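Glycosyl hydrolase (Rhizobium leguminosarum bv. trifolii, PDB 5NDX) probably hydrolyses O-glycosyl bonds as a family 39 glycoside hydrolase and is a bacterial orthologue of human alpha-L-iduronidase. Local coordinates at residues G422-L433 against G506-L516. The protein carries 2 engineered substitutions. Numbering follows the deposited sequence.
Sequences GRTAVRLEVSGL and GRISVDLDVPL
The guanidinium of Arg-507, just before strand 508-516, carries Ser-431 CB over one face, 3.4 Å above its plane, though the arginine is poorly ordered. Arg-423 meets Asp-513 at its edge in a salt bridge, NH1 to OD2 2.6 Å, on the syn lone pair but bent. At the edge of Arg-427 lie Glu-429, whose OE2 accepts the N-H of NE in a salt bridge (2.6 Å) through its anti lone pair, and a water held by NH1 at 2.9 Å. That water also donates to Asp-511 OD1, bridging the antiparallel strands where guanidinium and carboxylate, 73° apart, make no direct bond. With CG anti to the backbone N (chi1 180°), the extended Arg-427 runs its CG past Asp-511 OD1 (3.7 Å). A leucine in its place would probably leave Glu-429 without this in-strand mate and the water without its donor. On the other face, Val-430 CB packs on Ile-508 CG1 (3.9 Å) and Val-426 CG2 on Val-514 CG2 (3.9 Å). Away from the ligand pockets and separate from the TIM barrel, 508-516 edges a mixed sheet; strand 4-10 flanks 422-431, its Arg-6 making a second salt bridge to Glu-429 OE2, while strands 407-413 and 436-445 meet the apolar face.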
loop_
_atom_site.group_PDB
_atom_site.type_symbol
_atom_site.label_atom_id
_atom_site.label_comp_id
_atom_site.label_asym_id
_atom_site.label_seq_id
_atom_site.Cartn_x
_atom_site.Cartn_y
_atom_site.Cartn_z
ATOM N N GLY A 422 -1.236 24.939 10.202
ATOM C CA GLY A 422 -0.566 26.070 9.554
ATOM C C GLY A 422 -0.590 25.870 8.022
ATOM O O GLY A 422 -1.300 24.977 7.495
ATOM N N ARG A 423 0.147 26.703 7.320
ATOM C CA ARG A 423 0.243 26.650 5.869
ATOM C C ARG A 423 1.432 27.449 5.421
ATOM O O ARG A 423 1.826 28.362 6.144
ATOM C CB ARG A 423 -1.066 27.063 5.170
ATOM C CG ARG A 423 -1.549 28.480 5.331
ATOM C CD ARG A 423 -2.791 28.649 4.444
ATOM N NE ARG A 423 -3.923 28.129 5.159
ATOM C CZ ARG A 423 -4.790 27.197 4.792
ATOM N NH1 ARG A 423 -4.809 26.589 3.638
ATOM N NH2 ARG A 423 -5.728 26.897 5.667
ATOM N N THR A 424 2.061 27.036 4.313
ATOM C CA THR A 424 3.064 27.835 3.656
ATOM C C THR A 424 2.633 28.038 2.209
ATOM O O THR A 424 1.827 27.287 1.661
ATOM C CB THR A 424 4.438 27.168 3.357
ATOM O OG1 THR A 424 4.525 25.779 3.643
ATOM C CG2 THR A 424 5.487 27.866 3.842
ATOM N N ALA A 425 3.313 28.964 1.566
ATOM C CA ALA A 425 3.125 29.255 0.159
ATOM C C ALA A 425 4.290 28.669 -0.634
ATOM O O ALA A 425 5.447 28.821 -0.223
ATOM C CB ALA A 425 3.037 30.751 -0.017
ATOM N N VAL A 426 3.976 27.982 -1.738
ATOM C CA VAL A 426 4.981 27.489 -2.649
ATOM C C VAL A 426 4.670 27.991 -4.059
ATOM O O VAL A 426 3.506 27.902 -4.551
ATOM C CB VAL A 426 5.069 25.948 -2.639
ATOM C CG1 VAL A 426 5.961 25.403 -3.718
ATOM C CG2 VAL A 426 5.544 25.457 -1.277
ATOM N N ARG A 427 5.701 28.540 -4.697
ATOM C CA ARG A 427 5.651 28.811 -6.132
ATOM C C ARG A 427 6.472 27.705 -6.759
ATOM O O ARG A 427 7.675 27.620 -6.518
ATOM C CB ARG A 427 6.229 30.147 -6.516
ATOM C CG ARG A 427 6.184 30.439 -8.028
ATOM C CD ARG A 427 6.952 31.711 -8.407
ATOM N NE ARG A 427 6.937 31.839 -9.858
ATOM C CZ ARG A 427 6.018 32.489 -10.579
ATOM N NH1 ARG A 427 4.994 33.156 -10.050
ATOM N NH2 ARG A 427 6.131 32.463 -11.887
ATOM N N LEU A 428 5.805 26.846 -7.519
ATOM C CA LEU A 428 6.454 25.692 -8.109
ATOM C C LEU A 428 6.676 25.988 -9.580
ATOM O O LEU A 428 5.733 26.293 -10.292
ATOM C CB LEU A 428 5.580 24.457 -7.965
ATOM C CG LEU A 428 6.090 23.170 -8.637
ATOM C CD1 LEU A 428 7.356 22.712 -7.946
ATOM C CD2 LEU A 428 5.032 22.085 -8.513
ATOM N N GLU A 429 7.915 25.865 -10.010
ATOM C CA GLU A 429 8.323 26.040 -11.400
ATOM C C GLU A 429 8.898 24.720 -11.895
ATOM O O GLU A 429 9.675 24.088 -11.211
ATOM C CB GLU A 429 9.371 27.160 -11.493
ATOM C CG GLU A 429 8.742 28.494 -11.085
ATOM C CD GLU A 429 9.662 29.708 -11.075
ATOM O OE1 GLU A 429 10.815 29.585 -11.515
ATOM O OE2 GLU A 429 9.217 30.805 -10.646
ATOM N N VAL A 430 8.493 24.295 -13.070
ATOM C CA VAL A 430 9.074 23.109 -13.665
ATOM C C VAL A 430 9.654 23.575 -15.016
ATOM O O VAL A 430 8.930 24.112 -15.838
ATOM C CB VAL A 430 8.061 21.994 -13.907
ATOM C CG1 VAL A 430 8.752 20.779 -14.534
ATOM C CG2 VAL A 430 7.380 21.575 -12.619
ATOM N N SER A 431 10.940 23.349 -15.216
ATOM C CA SER A 431 11.611 23.698 -16.460
ATOM C C SER A 431 12.200 22.461 -17.115
ATOM O O SER A 431 12.111 21.358 -16.603
ATOM C CB SER A 431 12.722 24.724 -16.171
ATOM O OG SER A 431 13.673 24.155 -15.316
ATOM N N GLY A 432 12.790 22.661 -18.285
ATOM C CA GLY A 432 13.472 21.582 -19.015
ATOM C C GLY A 432 12.501 20.624 -19.645
ATOM O O GLY A 432 12.852 19.496 -19.879
ATOM N N LEU A 433 11.255 21.036 -19.885
ATOM C CA LEU A 433 10.275 20.101 -20.467
ATOM C C LEU A 433 10.494 20.169 -21.978
ATOM O O LEU A 433 10.987 21.173 -22.465
ATOM C CB LEU A 433 8.837 20.549 -20.186
ATOM C CG LEU A 433 8.362 20.514 -18.713
ATOM C CD1 LEU A 433 7.100 21.346 -18.561
ATOM C CD2 LEU A 433 8.176 19.102 -18.253
ATOM N N GLY A 506 9.236 25.192 -22.649
ATOM C CA GLY A 506 9.421 24.069 -21.753
ATOM C C GLY A 506 9.354 24.366 -20.244
ATOM O O GLY A 506 9.969 23.659 -19.463
ATOM N N ARG A 507 8.630 25.403 -19.845
ATOM C CA ARG A 507 8.454 25.795 -18.423
ATOM C C ARG A 507 6.990 25.815 -18.077
ATOM O O ARG A 507 6.174 26.212 -18.888
ATOM C CB ARG A 507 8.963 27.203 -18.145
ATOM C CG ARG A 507 10.439 27.317 -18.327
ATOM C CD ARG A 507 11.048 28.551 -17.665
ATOM N NE ARG A 507 12.517 28.384 -17.698
ATOM C CZ ARG A 507 13.325 28.165 -16.642
ATOM N NH1 ARG A 507 14.643 28.010 -16.845
ATOM N NH2 ARG A 507 12.858 28.122 -15.381
ATOM N N ILE A 508 6.650 25.415 -16.867
ATOM C CA ILE A 508 5.325 25.751 -16.321
ATOM C C ILE A 508 5.541 26.283 -14.912
ATOM O O ILE A 508 6.595 26.113 -14.330
ATOM C CB ILE A 508 4.315 24.589 -16.322
ATOM C CG1 ILE A 508 4.733 23.452 -15.386
ATOM C CG2 ILE A 508 4.074 24.059 -17.724
ATOM C CD1 ILE A 508 4.276 23.606 -13.941
ATOM N N SER A 509 4.542 26.942 -14.377
ATOM C CA SER A 509 4.585 27.346 -13.001
ATOM C C SER A 509 3.186 27.451 -12.439
ATOM O O SER A 509 2.231 27.680 -13.192
ATOM C CB SER A 509 5.358 28.673 -12.848
ATOM O OG SER A 509 4.653 29.782 -13.411
ATOM N N VAL A 510 3.114 27.332 -11.113
ATOM C CA VAL A 510 1.887 27.377 -10.363
ATOM C C VAL A 510 2.118 27.787 -8.902
ATOM O O VAL A 510 3.171 27.503 -8.320
ATOM C CB VAL A 510 1.144 26.022 -10.478
ATOM C CG1 VAL A 510 1.903 24.915 -9.790
ATOM C CG2 VAL A 510 -0.274 26.141 -9.948
ATOM N N ASP A 511 1.147 28.496 -8.343
ATOM C CA ASP A 511 1.152 28.843 -6.925
ATOM C C ASP A 511 0.374 27.781 -6.186
ATOM O O ASP A 511 -0.683 27.366 -6.638
ATOM C CB ASP A 511 0.541 30.186 -6.669
ATOM C CG ASP A 511 1.475 31.367 -7.077
ATOM O OD1 ASP A 511 2.716 31.286 -6.895
ATOM O OD2 ASP A 511 0.944 32.388 -7.563
ATOM N N LEU A 512 0.913 27.336 -5.058
ATOM C CA LEU A 512 0.219 26.392 -4.223
ATOM C C LEU A 512 0.151 26.937 -2.813
ATOM O O LEU A 512 1.119 27.427 -2.269
ATOM C CB LEU A 512 0.974 25.080 -4.211
ATOM C CG LEU A 512 1.154 24.335 -5.528
ATOM C CD1 LEU A 512 2.209 23.263 -5.374
ATOM C CD2 LEU A 512 -0.176 23.709 -5.902
ATOM N N ASP A 513 -1.020 26.810 -2.233
ATOM C CA ASP A 513 -1.247 26.999 -0.804
ATOM C C ASP A 513 -1.105 25.623 -0.189
ATOM O O ASP A 513 -1.797 24.681 -0.603
ATOM C CB ASP A 513 -2.643 27.559 -0.593
ATOM C CG ASP A 513 -3.077 27.465 0.856
ATOM O OD1 ASP A 513 -2.497 28.237 1.681
ATOM O OD2 ASP A 513 -3.927 26.546 1.148
ATOM N N VAL A 514 -0.199 25.478 0.768
ATOM C CA VAL A 514 0.238 24.168 1.221
ATOM C C VAL A 514 -0.049 24.024 2.730
ATOM O O VAL A 514 0.765 24.385 3.531
ATOM C CB VAL A 514 1.722 23.971 0.923
ATOM C CG1 VAL A 514 2.188 22.625 1.369
ATOM C CG2 VAL A 514 1.991 24.120 -0.566
ATOM N N PRO A 515 -1.215 23.463 3.094
ATOM C CA PRO A 515 -1.488 23.263 4.521
ATOM C C PRO A 515 -0.592 22.247 5.188
ATOM O O PRO A 515 -0.061 21.369 4.531
ATOM C CB PRO A 515 -2.934 22.755 4.552
ATOM C CG PRO A 515 -3.503 23.069 3.197
ATOM C CD PRO A 515 -2.339 23.060 2.243
ATOM N N LEU A 516 -0.420 22.425 6.492
ATOM C CA LEU A 516 0.197 21.452 7.369
ATOM C C LEU A 516 -0.939 20.785 8.159
ATOM O O LEU A 516 -1.640 21.470 8.916
ATOM C CB LEU A 516 1.180 22.126 8.312
ATOM C CG LEU A 516 1.798 21.237 9.397
ATOM C CD1 LEU A 516 2.691 20.246 8.722
ATOM C CD2 LEU A 516 2.600 22.105 10.393
HETATM O O HOH W 1 -0.311 29.565 1.283
HETATM O O HOH W 2 4.097 33.599 -7.347
#